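Local coordinates for protein tetraacyldisaccharide 4'-kinase (Aquifex aeolicus, PDB 4EHX) that probably transfers the gamma-phosphate of ATP to the 4'-position of a tetraacyldisaccharide 1-phosphate, forming lipid IVA in the lipid A pathway, at residues K75-G80 and S93-G98; P101-K106 and D281-Q286; L154-D159 and L185-V190; C210-D215 and A293-V298; I230-L235 and E273-T278. One frame throughout, in Å; residues are numbered along the deposited sequence.

Along the chain, contact 1 closes first. Contact 2 then spans a long loop that holds all of contacts 3 and 5. Contact 4 crosses contact 2 and encloses contact 5. Contacts 1 and 2 touch, with centres 13 Å apart: helix 99-107 follows helix 94-97, and W94 packs on Y102. Contact 2 packs helix 99-107, near T52 of the predicted ATP loop, against D281-Q286, which touches contacts 4 and 5 (centres 12 and 14 Å apart from that of contact 2). Contacts 4 and 5 meet where strands 291-300 and 275-277 lie side by side. Contact 3 lies across the chain's centre from contact 1, centres 31 Å apart, with K156 and Y187 near G48 of the same loop.

Contact 1. Residues K75-G80 and S93-G98; sequences KRKSKG and SWEEAG
The carbonyl end of the short helix 94-97 meets the loop K75-G80, the backbone oxygens of E95, E96 and A97 facing R76, K77 and S78. K77 and S78 are poorly ordered, so their contacts are less certain. S78 OG donates to E96 O at 3.2 Å, coming in tilted from the carbonyl plane. The same hydroxyl rests on E96 CG. K77 N gives a weak bond to E95 O, 3.4 Å and bent. The K77 and E95 side chains run side by side, their charged ends apart.

R76 passes alongside the last turn, its CD 3.0 Å from A97 O. That oxygen is buried here and has no hydrogen-bond partner. The R76 chain then bends at chi3 (-58°), which turns the guanidinium back to its own loop. There NH2 donates to G80 O at 3.1 Å, and NH1 binds G73 O. Putting an alanine at R76 would probably leave G80 O and G73 O without these donors, the loop less fixed in shape and A97 O without its packing. G98 has positive phi, and a CB there would clash with K75 O. Around the contact, R76 and E96 rest on L82 of strand 81-86, and A97 packs on V84 and on Y102 of helix 99-107.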
# COMPACT_ATOMS: atom_id res chain seq x y z
N LYS A 75 -2.08 -13.43 -4.19
CA LYS A 75 -1.34 -14.66 -4.49
C LYS A 75 -0.61 -15.20 -3.27
O LYS A 75 0.41 -14.64 -2.85
CB LYS A 75 -0.36 -14.43 -5.64
CG LYS A 75 0.73 -13.42 -5.32
CD LYS A 75 1.69 -13.25 -6.49
CE LYS A 75 2.78 -12.25 -6.17
NZ LYS A 75 3.73 -12.07 -7.30
N ARG A 76 -1.13 -16.29 -2.70
CA ARG A 76 -0.54 -16.89 -1.51
C ARG A 76 -0.31 -18.39 -1.66
O ARG A 76 -0.86 -19.03 -2.56
CB ARG A 76 -1.43 -16.63 -0.28
CG ARG A 76 -2.20 -15.33 -0.34
CD ARG A 76 -2.52 -14.79 1.04
NE ARG A 76 -3.31 -15.73 1.85
CZ ARG A 76 -4.64 -15.74 1.91
NH1 ARG A 76 -5.35 -14.87 1.19
NH2 ARG A 76 -5.26 -16.62 2.68
N LYS A 77 0.50 -18.95 -0.76
CA LYS A 77 0.74 -20.40 -0.71
C LYS A 77 -0.32 -21.06 0.17
O LYS A 77 -0.34 -22.28 0.34
CB LYS A 77 2.14 -20.70 -0.16
CG LYS A 77 2.46 -22.19 -0.05
CD LYS A 77 3.82 -22.44 0.58
CE LYS A 77 4.95 -21.94 -0.30
NZ LYS A 77 6.28 -22.40 0.20
N SER A 78 -1.19 -20.23 0.75
CA SER A 78 -2.31 -20.72 1.55
C SER A 78 -3.53 -19.85 1.27
O SER A 78 -3.39 -18.67 0.94
CB SER A 78 -1.97 -20.68 3.04
OG SER A 78 -1.79 -19.35 3.50
N LYS A 79 -4.71 -20.44 1.40
CA LYS A 79 -5.95 -19.75 1.07
C LYS A 79 -6.91 -19.73 2.25
O LYS A 79 -6.64 -20.34 3.29
CB LYS A 79 -6.62 -20.42 -0.13
CG LYS A 79 -7.64 -19.55 -0.84
CD LYS A 79 -8.45 -20.37 -1.84
CE LYS A 79 -9.09 -21.61 -1.19
NZ LYS A 79 -10.34 -21.30 -0.43
N GLY A 80 -8.03 -19.04 2.09
CA GLY A 80 -8.98 -18.86 3.18
C GLY A 80 -8.63 -17.60 3.94
O GLY A 80 -8.33 -16.57 3.34
N SER A 93 5.68 -17.17 6.83
CA SER A 93 6.67 -16.65 5.90
C SER A 93 5.99 -15.84 4.80
O SER A 93 4.77 -15.91 4.64
CB SER A 93 7.45 -17.80 5.27
OG SER A 93 6.60 -18.60 4.48
N TRP A 94 6.76 -15.06 4.05
CA TRP A 94 6.18 -14.32 2.93
C TRP A 94 5.65 -15.29 1.89
O TRP A 94 4.62 -15.04 1.25
CB TRP A 94 7.20 -13.35 2.31
CG TRP A 94 8.43 -14.01 1.76
CD1 TRP A 94 8.60 -14.50 0.50
CD2 TRP A 94 9.67 -14.21 2.45
NE1 TRP A 94 9.87 -15.02 0.36
CE2 TRP A 94 10.55 -14.85 1.55
CE3 TRP A 94 10.12 -13.93 3.74
CZ2 TRP A 94 11.85 -15.21 1.90
CZ3 TRP A 94 11.42 -14.28 4.09
CH2 TRP A 94 12.26 -14.91 3.17
N GLU A 95 6.34 -16.42 1.73
CA GLU A 95 5.87 -17.47 0.83
C GLU A 95 4.41 -17.84 1.11
O GLU A 95 3.61 -17.98 0.18
CB GLU A 95 6.77 -18.71 0.92
CG GLU A 95 8.21 -18.52 0.40
CD GLU A 95 9.23 -18.28 1.51
OE1 GLU A 95 8.86 -17.71 2.56
OE2 GLU A 95 10.41 -18.67 1.32
N GLU A 96 4.07 -17.98 2.39
CA GLU A 96 2.71 -18.37 2.77
C GLU A 96 1.74 -17.19 2.87
O GLU A 96 0.54 -17.33 2.61
CB GLU A 96 2.72 -19.15 4.09
CG GLU A 96 1.36 -19.64 4.54
CD GLU A 96 1.44 -20.65 5.68
OE1 GLU A 96 2.56 -20.97 6.11
OE2 GLU A 96 0.37 -21.11 6.13
N ALA A 97 2.25 -16.02 3.23
CA ALA A 97 1.39 -14.85 3.40
C ALA A 97 1.11 -14.18 2.06
O ALA A 97 0.08 -13.52 1.90
CB ALA A 97 2.04 -13.85 4.35
N GLY A 98 2.01 -14.35 1.11
CA GLY A 98 2.04 -13.50 -0.07
C GLY A 98 2.93 -12.31 0.23
O GLY A 98 3.00 -11.85 1.37

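Contact 2. Residues P101-K106 and D281-Q286; sequences PYLMAK and DLIKLQ
Q286 NE2 is held between two oxygens. It donates to Y102 OH at 2.9 Å, with an N-H...O angle of 157°, and to I283 O in its own segment at 2.9 Å. The tyrosine meets this nitrogen with the edge of its ring, near the ring plane. Ring and amide planes stand 45° apart. The other end of the amide is used too. K106 NZ donates to Q286 OE1 at 3.0 Å, from above the carbonyl plane. With both ends occupied, the amide is fixed against flipping. K106 reaches it by bending at chi2 and chi3, while Q286 is extended beyond CG.

The contact joins helix 99-107 to the segment D281-Q286, which holds a type I turn from L282 to L285. The side chain of L103 lies about 5 Å from that of T52, in the predicted ATP loop of this P-loop kinase. Beside these polar bonds the packing is apolar. I283 CB sits 4.0 Å from Y102 CE1, and the two side chains slide past each other in opposite directions. I283 CG2 meets L103 CD1 at 3.8 Å, the side chains crossing at about a right angle. F216 touches L103, K106 and I283.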
# COMPACT_ATOMS: atom_id res chain seq x y z
N PRO A 101 0.88 -8.83 2.00
CA PRO A 101 0.57 -8.78 3.44
C PRO A 101 1.85 -8.92 4.28
O PRO A 101 1.93 -8.32 5.35
CB PRO A 101 -0.34 -10.00 3.65
CG PRO A 101 -0.93 -10.27 2.28
CD PRO A 101 0.20 -9.95 1.33
N TYR A 102 2.81 -9.72 3.82
CA TYR A 102 4.04 -9.91 4.58
C TYR A 102 4.80 -8.59 4.69
O TYR A 102 5.23 -8.19 5.78
CB TYR A 102 4.93 -11.01 3.98
CG TYR A 102 6.14 -11.32 4.85
CD1 TYR A 102 7.30 -10.54 4.77
CD2 TYR A 102 6.13 -12.37 5.76
CE1 TYR A 102 8.41 -10.81 5.57
CE2 TYR A 102 7.23 -12.65 6.57
CZ TYR A 102 8.36 -11.87 6.47
OH TYR A 102 9.45 -12.14 7.26
N LEU A 103 4.97 -7.90 3.57
CA LEU A 103 5.63 -6.60 3.59
C LEU A 103 4.90 -5.62 4.51
O LEU A 103 5.51 -4.93 5.32
CB LEU A 103 5.75 -6.03 2.17
CG LEU A 103 6.30 -4.61 2.06
CD1 LEU A 103 7.66 -4.46 2.75
CD2 LEU A 103 6.37 -4.18 0.59
N MET A 104 3.57 -5.55 4.36
CA MET A 104 2.78 -4.68 5.25
C MET A 104 3.06 -4.99 6.71
O MET A 104 3.25 -4.10 7.53
CB MET A 104 1.28 -4.85 4.95
CG MET A 104 0.38 -3.79 5.57
SD MET A 104 0.33 -2.26 4.60
CE MET A 104 0.31 -2.92 2.94
N ALA A 105 3.07 -6.28 7.05
CA ALA A 105 3.34 -6.68 8.44
C ALA A 105 4.74 -6.26 8.91
O ALA A 105 4.93 -5.83 10.06
CB ALA A 105 3.14 -8.19 8.60
N LYS A 106 5.73 -6.37 8.04
CA LYS A 106 7.08 -5.97 8.43
C LYS A 106 7.15 -4.46 8.60
O LYS A 106 7.89 -3.95 9.44
CB LYS A 106 8.14 -6.45 7.43
CG LYS A 106 8.29 -7.97 7.33
CD LYS A 106 8.63 -8.64 8.68
CE LYS A 106 9.95 -8.20 9.23
NZ LYS A 106 10.59 -9.24 10.13
N ASP A 281 12.04 -6.19 -2.09
CA ASP A 281 13.19 -7.08 -2.20
C ASP A 281 13.77 -7.40 -0.82
O ASP A 281 14.18 -8.53 -0.54
CB ASP A 281 14.28 -6.43 -3.06
CG ASP A 281 13.88 -6.34 -4.52
OD1 ASP A 281 13.81 -7.40 -5.17
OD2 ASP A 281 13.66 -5.21 -5.00
N LEU A 282 13.79 -6.39 0.03
CA LEU A 282 14.44 -6.50 1.33
C LEU A 282 13.84 -7.61 2.18
O LEU A 282 14.53 -8.21 3.00
CB LEU A 282 14.40 -5.16 2.05
CG LEU A 282 15.13 -5.03 3.39
CD1 LEU A 282 16.65 -5.23 3.23
CD2 LEU A 282 14.81 -3.67 4.00
N ILE A 283 12.55 -7.90 2.00
CA ILE A 283 11.89 -8.90 2.85
C ILE A 283 12.51 -10.28 2.65
O ILE A 283 12.38 -11.15 3.51
CB ILE A 283 10.36 -8.97 2.66
CG1 ILE A 283 10.00 -9.24 1.20
CG2 ILE A 283 9.69 -7.69 3.14
CD1 ILE A 283 8.50 -9.42 0.97
N LYS A 284 13.19 -10.48 1.53
CA LYS A 284 13.77 -11.78 1.19
C LYS A 284 15.23 -11.87 1.59
O LYS A 284 15.88 -12.89 1.37
CB LYS A 284 13.61 -12.06 -0.31
CG LYS A 284 12.16 -12.14 -0.77
CD LYS A 284 11.96 -11.40 -2.08
CE LYS A 284 10.50 -11.37 -2.47
NZ LYS A 284 9.96 -12.73 -2.67
N LEU A 285 15.74 -10.80 2.20
CA LEU A 285 17.15 -10.71 2.54
C LEU A 285 17.37 -10.36 4.01
O LEU A 285 18.38 -9.75 4.37
CB LEU A 285 17.84 -9.67 1.66
CG LEU A 285 17.86 -10.00 0.17
CD1 LEU A 285 18.27 -8.78 -0.64
CD2 LEU A 285 18.81 -11.17 -0.08
N GLN A 286 16.43 -10.75 4.86
CA GLN A 286 16.57 -10.43 6.27
C GLN A 286 17.76 -11.17 6.87
O GLN A 286 18.02 -12.32 6.52
CB GLN A 286 15.28 -10.76 7.03
CG GLN A 286 14.08 -10.01 6.46
CD GLN A 286 12.78 -10.39 7.13
OE1 GLN A 286 12.70 -10.45 8.36
NE2 GLN A 286 11.76 -10.66 6.33

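Contact 3. Residues L154-D159 and L185-V190; sequences LLKKKD and LTYQEV
T186 spreads its two branches over strand 150-156. A chi1 of 60° puts OG1 between the backbone N and the carbonyl carbon, with CG2 anti to that carbon. OG1 thereby faces L155 O, to which it gives a weak bond at 3.2 Å. It also touches K156 CB at 3.4 Å. CG2 goes to the other neighbour and presses on L154 CG at 3.7 Å, the two side chains crossing at about a right angle. L155 O has a firmer donor in T186 N, at 2.8 Å. L185 CA adds a CH...O contact to this oxygen. A valine in place of T186 is likely to cost L155 O its weak hydroxyl donor.

K156 CB meets Y187 CD1 at 4.0 Å, approaching the ring obliquely. From there the K156 chain is extended beyond CG, which carries NZ to G48 O. The side chain of Y187 also lies near G48, which belongs to the predicted ATP loop of the kinase. D159 turns back on its own segment. Its OD2 accepts from K156 N at 3.0 Å, met from above the carboxylate plane, and its OD1 binds S45 OG. A water bridges the segments, accepting from K157 N and donating to T186 O at 2.8 Å. L155 and L185 share the opposite face of the sheet from K156 and T186.

The paired strands 150-156 and 182-186 run parallel. Strand 38-43 flanks the first and strand 201-212 the second, while a short, weakly bonded helix follows strand 150-156.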
# COMPACT_ATOMS: atom_id res chain seq x y z
N LEU A 154 -7.28 7.48 -2.35
CA LEU A 154 -6.06 8.18 -2.78
C LEU A 154 -6.15 8.42 -4.27
O LEU A 154 -6.54 7.52 -5.03
CB LEU A 154 -4.82 7.34 -2.49
CG LEU A 154 -4.23 7.47 -1.08
CD1 LEU A 154 -5.26 7.16 0.00
CD2 LEU A 154 -3.02 6.52 -0.95
N LEU A 155 -5.79 9.63 -4.68
CA LEU A 155 -5.80 10.03 -6.08
C LEU A 155 -4.49 10.71 -6.43
O LEU A 155 -4.07 11.63 -5.73
CB LEU A 155 -6.90 11.06 -6.32
CG LEU A 155 -8.33 10.72 -6.71
CD1 LEU A 155 -9.03 12.04 -7.00
CD2 LEU A 155 -8.41 9.78 -7.92
N LYS A 156 -3.86 10.29 -7.52
CA LYS A 156 -2.73 11.06 -8.05
C LYS A 156 -3.12 11.82 -9.31
O LYS A 156 -4.09 11.46 -10.00
CB LYS A 156 -1.51 10.18 -8.30
CG LYS A 156 -1.75 9.10 -9.31
CD LYS A 156 -0.59 8.14 -9.36
CE LYS A 156 -0.92 6.96 -10.24
NZ LYS A 156 0.18 5.96 -10.24
N LYS A 157 -2.38 12.87 -9.63
CA LYS A 157 -2.74 13.71 -10.77
C LYS A 157 -2.93 12.85 -12.03
O LYS A 157 -3.87 13.06 -12.79
CB LYS A 157 -1.69 14.80 -11.01
CG LYS A 157 -2.06 15.78 -12.12
CD LYS A 157 -0.95 16.81 -12.34
CE LYS A 157 -1.30 17.82 -13.42
NZ LYS A 157 -0.17 18.76 -13.66
N LYS A 158 -2.04 11.88 -12.23
CA LYS A 158 -2.12 11.00 -13.40
C LYS A 158 -3.47 10.29 -13.53
O LYS A 158 -3.96 10.05 -14.65
CB LYS A 158 -1.00 9.95 -13.32
CG LYS A 158 -0.84 9.10 -14.58
CD LYS A 158 0.13 7.96 -14.32
CE LYS A 158 0.33 7.11 -15.57
NZ LYS A 158 1.20 5.93 -15.29
N ASP A 159 -4.08 9.93 -12.40
CA ASP A 159 -5.38 9.25 -12.40
C ASP A 159 -6.45 10.06 -13.12
O ASP A 159 -7.29 9.50 -13.85
CB ASP A 159 -5.87 8.97 -10.97
CG ASP A 159 -5.02 7.94 -10.24
OD1 ASP A 159 -4.43 7.06 -10.92
OD2 ASP A 159 -4.96 7.98 -8.99
N LEU A 185 -4.75 13.45 -1.89
CA LEU A 185 -4.16 13.79 -3.18
C LEU A 185 -2.66 13.54 -3.09
O LEU A 185 -1.93 14.30 -2.46
CB LEU A 185 -4.44 15.25 -3.53
CG LEU A 185 -5.89 15.73 -3.49
CD1 LEU A 185 -6.00 17.15 -4.05
CD2 LEU A 185 -6.84 14.80 -4.24
N THR A 186 -2.22 12.47 -3.74
CA THR A 186 -0.86 11.95 -3.55
C THR A 186 0.18 12.43 -4.57
O THR A 186 -0.14 13.07 -5.58
CB THR A 186 -0.90 10.42 -3.59
OG1 THR A 186 -1.40 10.01 -4.87
CG2 THR A 186 -1.83 9.86 -2.49
N TYR A 187 1.44 12.08 -4.29
CA TYR A 187 2.59 12.45 -5.11
C TYR A 187 2.74 13.95 -5.29
O TYR A 187 3.23 14.42 -6.32
CB TYR A 187 2.58 11.70 -6.45
CG TYR A 187 2.79 10.21 -6.29
CD1 TYR A 187 1.71 9.36 -6.06
CD2 TYR A 187 4.06 9.66 -6.33
CE1 TYR A 187 1.89 7.99 -5.89
CE2 TYR A 187 4.26 8.29 -6.17
CZ TYR A 187 3.17 7.46 -5.96
OH TYR A 187 3.34 6.11 -5.80
N GLN A 188 2.35 14.71 -4.27
CA GLN A 188 2.45 16.17 -4.33
C GLN A 188 3.90 16.61 -4.46
O GLN A 188 4.19 17.70 -4.97
CB GLN A 188 1.83 16.82 -3.09
CG GLN A 188 0.32 16.62 -2.97
CD GLN A 188 -0.47 17.44 -3.98
OE1 GLN A 188 0.01 18.45 -4.50
NE2 GLN A 188 -1.69 17.01 -4.25
N GLU A 189 4.82 15.77 -3.98
CA GLU A 189 6.24 16.11 -3.97
C GLU A 189 6.85 16.10 -5.38
O GLU A 189 7.95 16.60 -5.58
CB GLU A 189 7.03 15.19 -3.03
CG GLU A 189 7.24 13.76 -3.51
CD GLU A 189 6.02 12.87 -3.29
OE1 GLU A 189 5.10 13.29 -2.56
OE2 GLU A 189 5.99 11.75 -3.83
N VAL A 190 6.13 15.55 -6.35
CA VAL A 190 6.64 15.51 -7.72
C VAL A 190 5.62 15.86 -8.81
O VAL A 190 6.01 16.25 -9.91
CB VAL A 190 7.16 14.11 -8.11
CG1 VAL A 190 6.11 13.06 -7.84
CG2 VAL A 190 7.56 14.08 -9.58
O HOH W 1 0.25 13.59 -8.33

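Contact 4. Residues C210-D215 and A293-V298; sequences CLLNSD and ALNFKV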
# COMPACT_ATOMS: atom_id res chain seq x y z
N CYS A 210 15.07 8.28 6.25
CA CYS A 210 16.18 7.50 6.76
C CYS A 210 16.16 6.15 6.06
O CYS A 210 15.44 5.97 5.07
CB CYS A 210 15.97 7.23 8.24
SG CYS A 210 14.38 6.45 8.55
N LEU A 211 16.94 5.20 6.57
CA LEU A 211 16.98 3.86 6.00
C LEU A 211 16.20 2.83 6.81
O LEU A 211 15.93 3.01 8.00
CB LEU A 211 18.44 3.42 5.90
CG LEU A 211 19.41 4.30 5.12
CD1 LEU A 211 20.85 3.75 5.24
CD2 LEU A 211 18.98 4.40 3.66
N LEU A 212 15.81 1.74 6.14
CA LEU A 212 15.34 0.56 6.84
C LEU A 212 16.43 -0.50 6.73
O LEU A 212 16.90 -0.77 5.62
CB LEU A 212 14.07 0.03 6.18
CG LEU A 212 12.83 0.90 6.38
CD1 LEU A 212 11.66 0.35 5.58
CD2 LEU A 212 12.49 0.97 7.86
N ASN A 213 16.83 -1.09 7.85
CA ASN A 213 17.76 -2.21 7.79
C ASN A 213 17.01 -3.51 7.46
O ASN A 213 15.81 -3.48 7.20
CB ASN A 213 18.65 -2.32 9.03
CG ASN A 213 17.88 -2.69 10.30
OD1 ASN A 213 16.77 -3.20 10.23
ND2 ASN A 213 18.49 -2.45 11.45
N SER A 214 17.72 -4.63 7.44
CA SER A 214 17.12 -5.89 7.03
C SER A 214 16.17 -6.46 8.09
O SER A 214 15.38 -7.36 7.80
CB SER A 214 18.19 -6.92 6.65
OG SER A 214 19.05 -7.17 7.75
N ASP A 215 16.26 -5.95 9.31
CA ASP A 215 15.28 -6.27 10.36
C ASP A 215 14.10 -5.30 10.34
O ASP A 215 13.27 -5.27 11.25
CB ASP A 215 15.94 -6.27 11.73
CG ASP A 215 16.99 -7.36 11.87
OD1 ASP A 215 16.74 -8.49 11.38
OD2 ASP A 215 18.07 -7.09 12.44
N ALA A 293 16.94 -0.47 2.73
CA ALA A 293 15.99 0.18 1.83
C ALA A 293 15.84 1.65 2.24
O ALA A 293 16.21 2.04 3.34
CB ALA A 293 14.63 -0.54 1.85
N LEU A 294 15.31 2.47 1.34
CA LEU A 294 15.06 3.86 1.67
C LEU A 294 13.75 3.96 2.45
O LEU A 294 12.80 3.22 2.20
CB LEU A 294 14.99 4.70 0.40
CG LEU A 294 16.18 4.57 -0.56
CD1 LEU A 294 15.94 5.40 -1.82
CD2 LEU A 294 17.47 4.98 0.12
N ASN A 295 13.70 4.88 3.40
CA ASN A 295 12.49 5.08 4.19
C ASN A 295 11.98 6.50 4.01
O ASN A 295 12.69 7.47 4.27
CB ASN A 295 12.76 4.78 5.67
CG ASN A 295 11.48 4.58 6.47
OD1 ASN A 295 10.39 4.51 5.91
ND2 ASN A 295 11.62 4.47 7.78
N PHE A 296 10.74 6.60 3.54
CA PHE A 296 10.08 7.88 3.37
C PHE A 296 8.99 8.03 4.42
O PHE A 296 8.46 7.04 4.92
CB PHE A 296 9.50 7.98 1.96
CG PHE A 296 10.54 8.10 0.90
CD1 PHE A 296 11.25 6.99 0.48
CD2 PHE A 296 10.82 9.33 0.32
CE1 PHE A 296 12.23 7.11 -0.50
CE2 PHE A 296 11.79 9.45 -0.65
CZ PHE A 296 12.50 8.33 -1.06
N LYS A 297 8.66 9.27 4.76
CA LYS A 297 7.59 9.53 5.71
C LYS A 297 6.52 10.34 5.01
O LYS A 297 6.83 11.13 4.12
CB LYS A 297 8.12 10.28 6.94
CG LYS A 297 8.98 9.43 7.87
CD LYS A 297 8.18 8.27 8.45
CE LYS A 297 9.06 7.31 9.23
NZ LYS A 297 9.72 7.95 10.40
N VAL A 298 5.26 10.12 5.39
CA VAL A 298 4.16 10.88 4.84
C VAL A 298 4.03 12.19 5.59
O VAL A 298 4.08 12.22 6.82
CB VAL A 298 2.80 10.13 4.94
CG1 VAL A 298 1.63 11.11 4.84
CG2 VAL A 298 2.71 9.05 3.87
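N295 and L212 pack on one face of an antiparallel strand pair, their side chains crossing obliquely. L212 CD2 reaches the amide at ND2, 3.6 Å away, and L212 CG lies over the CB-CG stem. C210 SG stands 3.5 Å from N295 ND2. The amide thus lies in van der Waals contact with both L212 and C210. Its CG is anti to the backbone N (chi1 -164°), which carries the amide out to them. A293 lies on this same face, its CB 4.4 Å from L212 CB.

L211 and L294 leave by another route. Their side chains diverge from a non-hydrogen-bonded pair, yet the branch ends come back together, L211 CD2 to L294 CD2 at 3.9 Å. L294 then enters the apolar layer of helix 237-248, touching V244, L245 and L248.

The backbone holds the strands 210-212 and 293-298 in register. They are parts of strands 201-212 and 291-300, the latter also pairing with strand 275-277. C210 pairs with N295 and L212 with A293, both hydrogen-bonded pairs. C210 N donates to N295 O at 3.2 Å, and N295 N returns a short, bent bond to C210 O. L212 N binds A293 O at 2.8 Å, and A293 N returns a bond to L212 O.

The amide of N295 makes no hydrogen bond to the opposing segment. The contact is therefore held by main-chain bonds, and the side chains between the segments add only van der Waals packing.

Contact 5. Residues I230-L235 and E273-T278; sequences IAFSGL and EIYLTT
I230 and Y275 are paired in parallel strands, as are A231 and L276, and the segment axes of 230-233 and 275-277 run 26° apart. I230 N donates to I274 O at 3.0 Å, and I230 O accepts from L276 N. F232 N continues the ladder to L276 O. CA-H...O contacts from Y275 and A231 accompany these bonds, and T277 CA adds one to F232 O beyond them.

Past the ladder a side chain takes over. T277 OG1 donates to F232 O at 2.8 Å, from above the carbonyl plane. OG1 is anti to the backbone N (chi1 -175°), which brings it to that oxygen. T277 CB sits over one face of the F232 ring, toward its rim, 3.8 Å from the centroid, in a CH-pi contact.

The strands belong to the parallel part of a sheet in which 229-233 lies between 252-257 and 275-277. Strand 275-277 in turn pairs with 291-300. Helix 237-248 covers the face that carries A231 and L276, through L245. It also touches S233 and T278, where S233 OG, buried without a polar partner, lies 3.8 Å from T278 CG2. T278 caps the following helix, and its OG1 also bonds to D281.

On the other face, I230 and Y275 lie side by side and point the same way. I230 CB sits 3.6 Å from Y275 CD2, and I230 CD1 follows the ring toward its hydroxyl, which binds E270 N. The F232 ring brings CE2 to within 3.9 Å of Y275 CB, which meets the phenyl at its edge.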
# COMPACT_ATOMS: atom_id res chain seq x y z
N ILE A 230 26.20 -0.38 -3.52
CA ILE A 230 25.76 -1.21 -4.63
C ILE A 230 24.24 -1.31 -4.52
O ILE A 230 23.72 -1.76 -3.50
CB ILE A 230 26.37 -2.62 -4.54
CG1 ILE A 230 27.90 -2.53 -4.67
CG2 ILE A 230 25.80 -3.51 -5.62
CD1 ILE A 230 28.62 -3.80 -4.27
N ALA A 231 23.53 -0.88 -5.55
CA ALA A 231 22.08 -0.91 -5.53
C ALA A 231 21.54 -1.99 -6.45
O ALA A 231 22.17 -2.34 -7.46
CB ALA A 231 21.50 0.45 -5.90
N PHE A 232 20.36 -2.51 -6.12
CA PHE A 232 19.73 -3.54 -6.92
C PHE A 232 18.22 -3.60 -6.72
O PHE A 232 17.69 -3.19 -5.68
CB PHE A 232 20.39 -4.91 -6.70
CG PHE A 232 20.16 -5.49 -5.33
CD1 PHE A 232 19.03 -6.24 -5.06
CD2 PHE A 232 21.11 -5.32 -4.33
CE1 PHE A 232 18.82 -6.79 -3.81
CE2 PHE A 232 20.91 -5.87 -3.07
CZ PHE A 232 19.77 -6.61 -2.81
N SER A 233 17.52 -4.10 -7.73
CA SER A 233 16.07 -4.13 -7.70
C SER A 233 15.57 -5.42 -8.32
O SER A 233 16.10 -5.89 -9.33
CB SER A 233 15.50 -2.92 -8.44
OG SER A 233 14.10 -2.84 -8.24
N GLY A 234 14.54 -5.99 -7.71
CA GLY A 234 13.99 -7.26 -8.13
C GLY A 234 12.72 -7.11 -8.95
O GLY A 234 11.80 -7.91 -8.83
N LEU A 235 12.68 -6.06 -9.77
CA LEU A 235 11.68 -5.94 -10.83
C LEU A 235 11.89 -4.66 -11.65
O LEU A 235 13.01 -4.16 -11.74
CB LEU A 235 10.24 -6.03 -10.30
CG LEU A 235 9.68 -5.02 -9.30
CD1 LEU A 235 9.25 -3.75 -10.00
CD2 LEU A 235 8.53 -5.63 -8.49
N GLU A 273 30.62 -4.49 2.04
CA GLU A 273 29.96 -3.54 1.14
C GLU A 273 28.58 -3.20 1.68
O GLU A 273 28.00 -3.97 2.46
CB GLU A 273 29.86 -4.09 -0.29
CG GLU A 273 31.20 -4.42 -0.94
CD GLU A 273 31.94 -3.19 -1.47
OE1 GLU A 273 31.29 -2.15 -1.68
OE2 GLU A 273 33.18 -3.27 -1.66
N ILE A 274 28.06 -2.05 1.27
CA ILE A 274 26.70 -1.64 1.61
C ILE A 274 25.80 -1.72 0.39
O ILE A 274 26.16 -1.25 -0.68
CB ILE A 274 26.66 -0.21 2.16
CG1 ILE A 274 27.52 -0.12 3.43
CG2 ILE A 274 25.20 0.21 2.43
CD1 ILE A 274 27.62 1.28 4.00
N TYR A 275 24.62 -2.31 0.57
CA TYR A 275 23.66 -2.46 -0.51
C TYR A 275 22.39 -1.69 -0.22
O TYR A 275 21.95 -1.59 0.93
CB TYR A 275 23.31 -3.94 -0.74
CG TYR A 275 24.49 -4.79 -1.13
CD1 TYR A 275 25.36 -5.28 -0.17
CD2 TYR A 275 24.74 -5.10 -2.46
CE1 TYR A 275 26.46 -6.06 -0.52
CE2 TYR A 275 25.83 -5.88 -2.82
CZ TYR A 275 26.69 -6.35 -1.85
OH TYR A 275 27.76 -7.12 -2.22
N LEU A 276 21.80 -1.16 -1.29
CA LEU A 276 20.47 -0.56 -1.23
C LEU A 276 19.55 -1.29 -2.19
O LEU A 276 19.95 -1.61 -3.31
CB LEU A 276 20.52 0.93 -1.59
CG LEU A 276 21.36 1.78 -0.65
CD1 LEU A 276 21.20 3.26 -0.97
CD2 LEU A 276 20.97 1.48 0.80
N THR A 277 18.33 -1.56 -1.75
CA THR A 277 17.34 -2.21 -2.59
C THR A 277 15.96 -1.71 -2.16
O THR A 277 15.87 -0.78 -1.35
CB THR A 277 17.44 -3.75 -2.50
OG1 THR A 277 16.52 -4.34 -3.43
CG2 THR A 277 17.13 -4.24 -1.07
N THR A 278 14.91 -2.31 -2.71
CA THR A 278 13.54 -1.89 -2.37
C THR A 278 13.00 -2.70 -1.20
O THR A 278 13.45 -3.80 -0.94
CB THR A 278 12.57 -2.07 -3.57
OG1 THR A 278 12.35 -3.46 -3.80
CG2 THR A 278 13.13 -1.42 -4.83